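Local coordinates for outer membrane associated protein (Francisella tularensis subsp. tularensis, PDB 6U83) that probably tethers the outer membrane to peptidoglycan through this OmpA-like periplasmic domain, which here holds D-alanine, and may also act as a porin, at residues Y59-L71 against L116-M128. Residues are numbered along the deposited sequence; the frame is centred on the assembly and turned at random.
With DAL (D-alanine), chain D.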
ATOM      1  N   TYR A  59      -0.271   5.301  -4.425  1.00 64.84           N
ATOM      2  CA  TYR A  59       0.075   4.784  -3.116  1.00 66.25           C
ATOM      3  C   TYR A  59      -0.996   3.818  -2.642  1.00 73.64           C
ATOM      4  O   TYR A  59      -2.167   3.936  -3.012  1.00 77.37           O
ATOM      5  CB  TYR A  59       0.212   5.902  -2.093  1.00 67.30           C
ATOM      6  CG  TYR A  59       1.281   6.875  -2.449  1.00 68.69           C
ATOM      7  CD1 TYR A  59       1.023   7.932  -3.309  1.00 70.15           C
ATOM      8  CD2 TYR A  59       2.552   6.743  -1.926  1.00 70.20           C
ATOM      9  CE1 TYR A  59       2.013   8.833  -3.637  1.00 76.38           C
ATOM     10  CE2 TYR A  59       3.547   7.633  -2.248  1.00 77.51           C
ATOM     11  CZ  TYR A  59       3.276   8.675  -3.101  1.00 82.36           C
ATOM     12  OH  TYR A  59       4.278   9.559  -3.417  1.00 97.32           O
ATOM     13  N   LEU A  60      -0.578   2.869  -1.808  1.00 71.52           N
ATOM     14  CA  LEU A  60      -1.466   1.914  -1.165  1.00 63.40           C
ATOM     15  C   LEU A  60      -1.158   1.905   0.322  1.00 68.92           C
ATOM     16  O   LEU A  60      -0.009   1.681   0.719  1.00 69.28           O
ATOM     17  CB  LEU A  60      -1.280   0.520  -1.751  1.00 61.91           C
ATOM     18  CG  LEU A  60      -2.030  -0.622  -1.094  1.00 62.74           C
ATOM     19  CD1 LEU A  60      -3.389  -0.745  -1.713  1.00 59.46           C
ATOM     20  CD2 LEU A  60      -1.234  -1.915  -1.249  1.00 63.06           C
ATOM     21  N   ASP A  61      -2.178   2.161   1.143  1.00 64.55           N
ATOM     22  CA  ASP A  61      -2.052   2.079   2.597  1.00 54.71           C
ATOM     23  C   ASP A  61      -3.202   1.207   3.087  1.00 62.84           C
ATOM     24  O   ASP A  61      -4.315   1.692   3.302  1.00 74.72           O
ATOM     25  CB  ASP A  61      -2.047   3.467   3.236  1.00 63.41           C
ATOM     26  CG  ASP A  61      -1.687   3.423   4.707  1.00 81.94           C
ATOM     27  OD1 ASP A  61      -1.646   2.318   5.265  1.00 87.47           O
ATOM     28  OD2 ASP A  61      -1.437   4.485   5.312  1.00 95.87           O
ATOM     29  N   THR A  62      -2.926  -0.085   3.238  1.00 64.37           N
ATOM     30  CA  THR A  62      -3.885  -1.054   3.744  1.00 67.50           C
ATOM     31  C   THR A  62      -3.680  -1.226   5.245  1.00 63.48           C
ATOM     32  O   THR A  62      -2.553  -1.452   5.700  1.00 61.17           O
ATOM     33  CB  THR A  62      -3.697  -2.395   3.030  1.00 79.30           C
ATOM     34  OG1 THR A  62      -4.055  -2.263   1.646  1.00 83.12           O
ATOM     35  CG2 THR A  62      -4.542  -3.467   3.664  1.00 76.64           C
ATOM     36  N   LYS A  63      -4.762  -1.118   6.007  1.00 64.63           N
ATOM     37  CA  LYS A  63      -4.717  -1.173   7.460  1.00 61.80           C
ATOM     38  C   LYS A  63      -5.183  -2.535   7.952  1.00 64.27           C
ATOM     39  O   LYS A  63      -5.910  -3.256   7.262  1.00 62.10           O
ATOM     40  CB  LYS A  63      -5.593  -0.077   8.070  1.00 75.06           C
ATOM     41  CG  LYS A  63      -5.287   1.307   7.545  1.00 76.48           C
ATOM     42  CD  LYS A  63      -4.265   2.011   8.395  1.00 64.23           C
ATOM     43  CE  LYS A  63      -3.539   3.019   7.553  1.00 62.12           C
ATOM     44  NZ  LYS A  63      -2.638   3.854   8.364  1.00 75.31           N
ATOM     45  N   PHE A  64      -4.762  -2.873   9.173  1.00 48.91           N
ATOM     46  CA  PHE A  64      -5.058  -4.155   9.795  1.00 54.23           C
ATOM     47  C   PHE A  64      -5.520  -3.962  11.232  1.00 53.23           C
ATOM     48  O   PHE A  64      -5.023  -3.085  11.950  1.00 53.11           O
ATOM     49  CB  PHE A  64      -3.819  -5.078   9.814  1.00 57.41           C
ATOM     50  CG  PHE A  64      -3.395  -5.571   8.471  1.00 55.88           C
ATOM     51  CD1 PHE A  64      -2.568  -4.801   7.665  1.00 55.34           C
ATOM     52  CD2 PHE A  64      -3.784  -6.828   8.024  1.00 54.87           C
ATOM     53  CE1 PHE A  64      -2.137  -5.276   6.437  1.00 58.75           C
ATOM     54  CE2 PHE A  64      -3.349  -7.306   6.780  1.00 51.63           C
ATOM     55  CZ  PHE A  64      -2.535  -6.520   5.989  1.00 51.83           C
ATOM     56  N   ALA A  65      -6.444  -4.820  11.664  1.00 55.59           N
ATOM     57  CA  ALA A  65      -6.822  -4.839  13.069  1.00 60.06           C
ATOM     58  C   ALA A  65      -5.679  -5.380  13.941  1.00 72.53           C
ATOM     59  O   ALA A  65      -4.723  -6.012  13.468  1.00 75.26           O
ATOM     60  CB  ALA A  65      -8.076  -5.688  13.275  1.00 59.84           C
ATOM     61  N   TYR A  66      -5.806  -5.137  15.239  1.00 65.34           N
ATOM     62  CA  TYR A  66      -4.750  -5.442  16.186  1.00 57.58           C
ATOM     63  C   TYR A  66      -4.400  -6.931  16.163  1.00 57.28           C
ATOM     64  O   TYR A  66      -5.272  -7.794  16.312  1.00 55.07           O
ATOM     65  CB  TYR A  66      -5.211  -4.994  17.578  1.00 63.65           C
ATOM     66  CG  TYR A  66      -4.272  -5.366  18.693  1.00 65.24           C
ATOM     67  CD1 TYR A  66      -3.149  -4.599  18.955  1.00 59.76           C
ATOM     68  CD2 TYR A  66      -4.493  -6.498  19.472  1.00 66.23           C
ATOM     69  CE1 TYR A  66      -2.287  -4.925  19.968  1.00 63.64           C
ATOM     70  CE2 TYR A  66      -3.625  -6.848  20.498  1.00 62.80           C
ATOM     71  CZ  TYR A  66      -2.515  -6.058  20.734  1.00 66.40           C
ATOM     72  OH  TYR A  66      -1.639  -6.382  21.748  1.00 66.52           O
ATOM     73  N   ASP A  67      -3.118  -7.235  15.946  1.00 63.77           N
ATOM     74  CA  ASP A  67      -2.555  -8.588  15.983  1.00 60.27           C
ATOM     75  C   ASP A  67      -3.025  -9.453  14.820  1.00 66.35           C
ATOM     76  O   ASP A  67      -2.850 -10.683  14.854  1.00 66.35           O
ATOM     77  CB  ASP A  67      -2.878  -9.290  17.307  1.00 60.13           C
ATOM     78  CG  ASP A  67      -1.817 -10.290  17.729  1.00 69.11           C
ATOM     79  OD1 ASP A  67      -0.685 -10.245  17.198  1.00 73.52           O
ATOM     80  OD2 ASP A  67      -2.128 -11.131  18.605  1.00 72.15           O
ATOM     81  N   LYS A  68      -3.623  -8.854  13.792  1.00 71.65           N
ATOM     82  CA  LYS A  68      -4.170  -9.581  12.659  1.00 68.53           C
ATOM     83  C   LYS A  68      -3.329  -9.353  11.413  1.00 67.47           C
ATOM     84  O   LYS A  68      -2.780  -8.266  11.195  1.00 61.73           O
ATOM     85  CB  LYS A  68      -5.612  -9.151  12.379  1.00 59.28           C
ATOM     86  CG  LYS A  68      -6.576  -9.572  13.473  1.00 54.08           C
ATOM     87  CD  LYS A  68      -6.774 -11.075  13.491  1.00 56.37           C
ATOM     88  CE  LYS A  68      -7.713 -11.485  14.611  1.00 62.55           C
ATOM     89  NZ  LYS A  68      -8.234 -12.855  14.409  1.00 68.86           N
ATOM     90  N   ALA A  69      -3.246 -10.391  10.587  1.00 58.82           N
ATOM     91  CA  ALA A  69      -2.646 -10.268   9.262  1.00 63.68           C
ATOM     92  C   ALA A  69      -3.666 -10.548   8.167  1.00 67.75           C
ATOM     93  O   ALA A  69      -3.284 -10.751   7.004  1.00 65.65           O
ATOM     94  CB  ALA A  69      -1.444 -11.205   9.113  1.00 54.20           C
ATOM     95  N   THR A  70      -4.942 -10.586   8.529  1.00 57.86           N
ATOM     96  CA  THR A  70      -6.038 -10.812   7.604  1.00 73.53           C
ATOM     97  C   THR A  70      -6.488  -9.505   6.965  1.00 73.35           C
ATOM     98  O   THR A  70      -6.526  -8.464   7.624  1.00 73.75           O
ATOM     99  CB  THR A  70      -7.209 -11.427   8.365  1.00 83.93           C
ATOM    100  OG1 THR A  70      -6.740 -12.563   9.100  1.00 93.62           O
ATOM    101  CG2 THR A  70      -8.302 -11.840   7.415  1.00 85.07           C
ATOM    102  N   LEU A  71      -6.855  -9.567   5.686  1.00 68.76           N
ATOM    103  CA  LEU A  71      -7.344  -8.401   4.960  1.00 63.01           C
ATOM    104  C   LEU A  71      -8.834  -8.236   5.187  1.00 68.00           C
ATOM    105  O   LEU A  71      -9.561  -9.229   5.291  1.00 69.26           O
ATOM    106  CB  LEU A  71      -7.091  -8.539   3.461  1.00 60.86           C
ATOM    107  CG  LEU A  71      -5.631  -8.682   3.039  1.00 69.68           C
ATOM    108  CD1 LEU A  71      -5.556  -9.207   1.621  1.00 63.14           C
ATOM    109  CD2 LEU A  71      -4.898  -7.350   3.168  1.00 70.91           C
ATOM    110  N   LEU A 116       4.925 -10.470  12.521  1.00 66.82           N
ATOM    111  CA  LEU A 116       3.584 -10.001  12.209  1.00 59.94           C
ATOM    112  C   LEU A 116       3.591  -9.154  10.948  1.00 59.61           C
ATOM    113  O   LEU A 116       2.821  -9.402  10.011  1.00 57.94           O
ATOM    114  CB  LEU A 116       3.048  -9.228  13.409  1.00 59.10           C
ATOM    115  CG  LEU A 116       1.684  -8.586  13.259  1.00 60.43           C
ATOM    116  CD1 LEU A 116       0.673  -9.588  12.700  1.00 52.29           C
ATOM    117  CD2 LEU A 116       1.262  -8.027  14.621  1.00 64.95           C
ATOM    118  N   SER A 117       4.520  -8.201  10.870  1.00 63.46           N
ATOM    119  CA  SER A 117       4.541  -7.297   9.725  1.00 65.71           C
ATOM    120  C   SER A 117       4.877  -8.034   8.439  1.00 63.37           C
ATOM    121  O   SER A 117       4.344  -7.706   7.371  1.00 57.79           O
ATOM    122  CB  SER A 117       5.543  -6.177   9.964  1.00 64.17           C
ATOM    123  OG  SER A 117       6.848  -6.697   9.857  1.00 61.59           O
ATOM    124  N   GLU A 118       5.783  -9.005   8.517  1.00 52.16           N
ATOM    125  CA  GLU A 118       6.064  -9.866   7.376  1.00 61.95           C
ATOM    126  C   GLU A 118       4.816 -10.611   6.931  1.00 60.07           C
ATOM    127  O   GLU A 118       4.570 -10.756   5.729  1.00 62.34           O
ATOM    128  CB  GLU A 118       7.167 -10.870   7.725  1.00 66.59           C
ATOM    129  CG  GLU A 118       8.533 -10.256   7.974  1.00 78.71           C
ATOM    130  CD  GLU A 118       9.576 -11.284   8.412  1.00100.50           C
ATOM    131  OE1 GLU A 118       9.749 -12.306   7.721  1.00116.45           O
ATOM    132  OE2 GLU A 118      10.221 -11.081   9.461  1.00105.87           O
ATOM    133  N   LYS A 119       4.038 -11.117   7.890  1.00 53.72           N
ATOM    134  CA  LYS A 119       2.806 -11.824   7.571  1.00 56.46           C
ATOM    135  C   LYS A 119       1.800 -10.902   6.907  1.00 64.09           C
ATOM    136  O   LYS A 119       1.015 -11.350   6.064  1.00 61.56           O
ATOM    137  CB  LYS A 119       2.186 -12.414   8.838  1.00 56.85           C
ATOM    138  CG  LYS A 119       2.935 -13.584   9.503  1.00 53.25           C
ATOM    139  CD  LYS A 119       2.165 -14.006  10.775  1.00 56.83           C
ATOM    140  CE  LYS A 119       2.696 -15.273  11.381  1.00 57.20           C
ATOM    141  NZ  LYS A 119       1.928 -15.602  12.637  1.00 57.36           N
ATOM    142  N   ARG A 120       1.803  -9.614   7.275  1.00 56.83           N
ATOM    143  CA  ARG A 120       0.895  -8.661   6.646  1.00 60.96           C
ATOM    144  C   ARG A 120       1.292  -8.423   5.192  1.00 65.18           C
ATOM    145  O   ARG A 120       0.454  -8.511   4.284  1.00 58.80           O
ATOM    146  CB  ARG A 120       0.884  -7.357   7.451  1.00 54.74           C
ATOM    147  CG  ARG A 120       0.126  -7.471   8.813  1.00 58.67           C
ATOM    148  CD  ARG A 120       0.203  -6.181   9.672  1.00 50.94           C
ATOM    149  NE  ARG A 120      -0.724  -6.292  10.795  1.00 56.03           N
ATOM    150  CZ  ARG A 120      -0.579  -5.688  11.972  1.00 57.27           C
ATOM    151  NH1 ARG A 120       0.480  -4.914  12.223  1.00 46.76           N
ATOM    152  NH2 ARG A 120      -1.513  -5.858  12.901  1.00 51.55           N
ATOM    153  N   ALA A 121       2.578  -8.147   4.950  1.00 62.90           N
ATOM    154  CA  ALA A 121       3.063  -8.021   3.577  1.00 63.06           C
ATOM    155  C   ALA A 121       2.765  -9.276   2.761  1.00 58.80           C
ATOM    156  O   ALA A 121       2.382  -9.189   1.588  1.00 61.50           O
ATOM    157  CB  ALA A 121       4.565  -7.756   3.575  1.00 65.08           C
ATOM    158  N   GLN A 122       2.925 -10.452   3.365  1.00 54.01           N
ATOM    159  CA  GLN A 122       2.665 -11.685   2.626  1.00 66.39           C
ATOM    160  C   GLN A 122       1.186 -11.822   2.293  1.00 70.77           C
ATOM    161  O   GLN A 122       0.826 -12.308   1.211  1.00 66.50           O
ATOM    162  CB  GLN A 122       3.137 -12.904   3.415  1.00 65.81           C
ATOM    163  CG  GLN A 122       3.117 -14.172   2.571  1.00 76.35           C
ATOM    164  CD  GLN A 122       3.924 -14.022   1.276  1.00 85.16           C
ATOM    165  OE1 GLN A 122       5.099 -13.637   1.297  1.00 85.17           O
ATOM    166  NE2 GLN A 122       3.291 -14.328   0.145  1.00 84.80           N
ATOM    167  N   ALA A 123       0.319 -11.423   3.225  1.00 67.99           N
ATOM    168  CA  ALA A 123      -1.113 -11.393   2.964  1.00 65.54           C
ATOM    169  C   ALA A 123      -1.419 -10.528   1.749  1.00 66.49           C
ATOM    170  O   ALA A 123      -2.073 -10.975   0.797  1.00 70.40           O
ATOM    171  CB  ALA A 123      -1.861 -10.869   4.196  1.00 53.52           C
ATOM    172  N   VAL A 124      -0.946  -9.276   1.772  1.00 68.10           N
ATOM    173  CA  VAL A 124      -1.201  -8.361   0.658  1.00 64.92           C
ATOM    174  C   VAL A 124      -0.763  -9.003  -0.649  1.00 69.45           C
ATOM    175  O   VAL A 124      -1.511  -9.023  -1.637  1.00 66.77           O
ATOM    176  CB  VAL A 124      -0.502  -7.011   0.888  1.00 65.67           C
ATOM    177  CG1 VAL A 124      -0.494  -6.206  -0.400  1.00 68.54           C
ATOM    178  CG2 VAL A 124      -1.222  -6.231   1.957  1.00 68.77           C
ATOM    179  N   ALA A 125       0.444  -9.584  -0.651  1.00 74.58           N
ATOM    180  CA  ALA A 125       1.004 -10.144  -1.876  1.00 68.26           C
ATOM    181  C   ALA A 125       0.216 -11.359  -2.337  1.00 71.10           C
ATOM    182  O   ALA A 125       0.036 -11.566  -3.543  1.00 72.18           O
ATOM    183  CB  ALA A 125       2.468 -10.510  -1.670  1.00 61.99           C
ATOM    184  N   ASP A 126      -0.253 -12.179  -1.394  1.00 72.53           N
ATOM    185  CA  ASP A 126      -1.066 -13.331  -1.760  1.00 72.69           C
ATOM    186  C   ASP A 126      -2.296 -12.901  -2.538  1.00 70.51           C
ATOM    187  O   ASP A 126      -2.602 -13.468  -3.594  1.00 69.19           O
ATOM    188  CB  ASP A 126      -1.469 -14.102  -0.507  1.00 84.60           C
ATOM    189  CG  ASP A 126      -0.351 -14.980   0.028  1.00102.71           C
ATOM    190  OD1 ASP A 126       0.756 -14.985  -0.560  1.00105.12           O
ATOM    191  OD2 ASP A 126      -0.587 -15.678   1.041  1.00107.68           O
ATOM    192  N   TYR A 127      -3.005 -11.880  -2.041  1.00 70.18           N
ATOM    193  CA  TYR A 127      -4.215 -11.411  -2.712  1.00 68.44           C
ATOM    194  C   TYR A 127      -3.904 -10.858  -4.094  1.00 72.16           C
ATOM    195  O   TYR A 127      -4.652 -11.100  -5.050  1.00 79.52           O
ATOM    196  CB  TYR A 127      -4.911 -10.347  -1.869  1.00 62.43           C
ATOM    197  CG  TYR A 127      -6.306 -10.022  -2.369  1.00 68.31           C
ATOM    198  CD1 TYR A 127      -7.292 -11.006  -2.425  1.00 70.99           C
ATOM    199  CD2 TYR A 127      -6.641  -8.736  -2.785  1.00 69.69           C
ATOM    200  CE1 TYR A 127      -8.575 -10.717  -2.880  1.00 77.85           C
ATOM    201  CE2 TYR A 127      -7.925  -8.439  -3.237  1.00 76.61           C
ATOM    202  CZ  TYR A 127      -8.880  -9.432  -3.281  1.00 80.55           C
ATOM    203  OH  TYR A 127     -10.142  -9.141  -3.737  1.00 87.79           O
ATOM    204  N   MET A 128      -2.817 -10.095  -4.213  1.00 69.70           N
ATOM    205  CA  MET A 128      -2.386  -9.617  -5.521  1.00 71.11           C
ATOM    206  C   MET A 128      -2.256 -10.768  -6.501  1.00 74.10           C
ATOM    207  O   MET A 128      -2.644 -10.649  -7.670  1.00 79.11           O
ATOM    208  CB  MET A 128      -1.055  -8.883  -5.391  1.00 64.48           C
ATOM    209  CG  MET A 128      -1.145  -7.639  -4.558  1.00 67.79           C
ATOM    210  SD  MET A 128       0.427  -6.780  -4.504  1.00 72.02           S
ATOM    211  CE  MET A 128      -0.121  -5.097  -4.219  1.00 68.31           C
TER
HETATM  212  N   DAL D 403       1.642  -4.406  17.573  1.00 51.20           N
HETATM  213  CA  DAL D 403       0.312  -4.901  17.248  1.00 51.52           C
HETATM  214  CB  DAL D 403       0.116  -6.319  17.809  1.00 54.50           C
HETATM  215  C   DAL D 403       0.023  -4.871  15.749  1.00 59.08           C
HETATM  216  O   DAL D 403      -1.013  -5.399  15.337  1.00 66.34           O
HETATM  217  OXT DAL D 403       0.792  -4.334  14.930  1.00 60.09           O
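Arg120 lays its aliphatic chain over one face of the Phe64 ring. Its CG sits 3.8 Å from the centroid of that ring, almost exactly on the ring normal, a CH-pi contact. The Arg120 chain is extended from CG to NE, which carries the guanidinium past the ring to the turn at Ala65-Lys68. There Arg120 NE gives a fairly straight hydrogen bond (2.9 Å, 154°) to Lys68 O, which lies close to the guanidinium plane. NH2 adds weak bonds to Lys68 O and Ala65 O.

The outer nitrogens hold the D-alanine carboxylate, and NH1 also bonds to Tyr99 O. Arg120 NH1 meets the ligand OXT at 2.8 Å. Arg120 NH2 and the backbone Asp67 N both grip its O; the NH2 bond refines to a doubtful 2.5 Å. Bonds to Lys68 O and the carboxylate, near the guanidinium plane, hold its orientation, while Leu116 CG lies over one face. Tyr66 CE1 touches the D-alanine CB, and Leu116 CD2 lies against its carboxylate. Related OmpA-like domains bind peptidoglycan diaminopimelate with an Asp and an Arg; Arg120 probably corresponds to that Arg. D-alanine also hydrogen-bonds to Ser101 O and Asn113 OD1. Separately, Asp67 OD1 bonds to Tyr112 OH.

Farther along, small residues bring the backbones close. Ala69 CB packs on Lys119 CB at 3.8 Å, and Ala123 CB lies against Ala69 O. Leu71 CD1 reaches Tyr127 CB at 3.7 Å, while its CD2 meets Val124 CG2. The contact joins the end of strand 55-63 and the following loop to helix 110-130. Helix 73-89 packs on Leu71 and Met128, and strand 161-172 touches Phe64 and Val124.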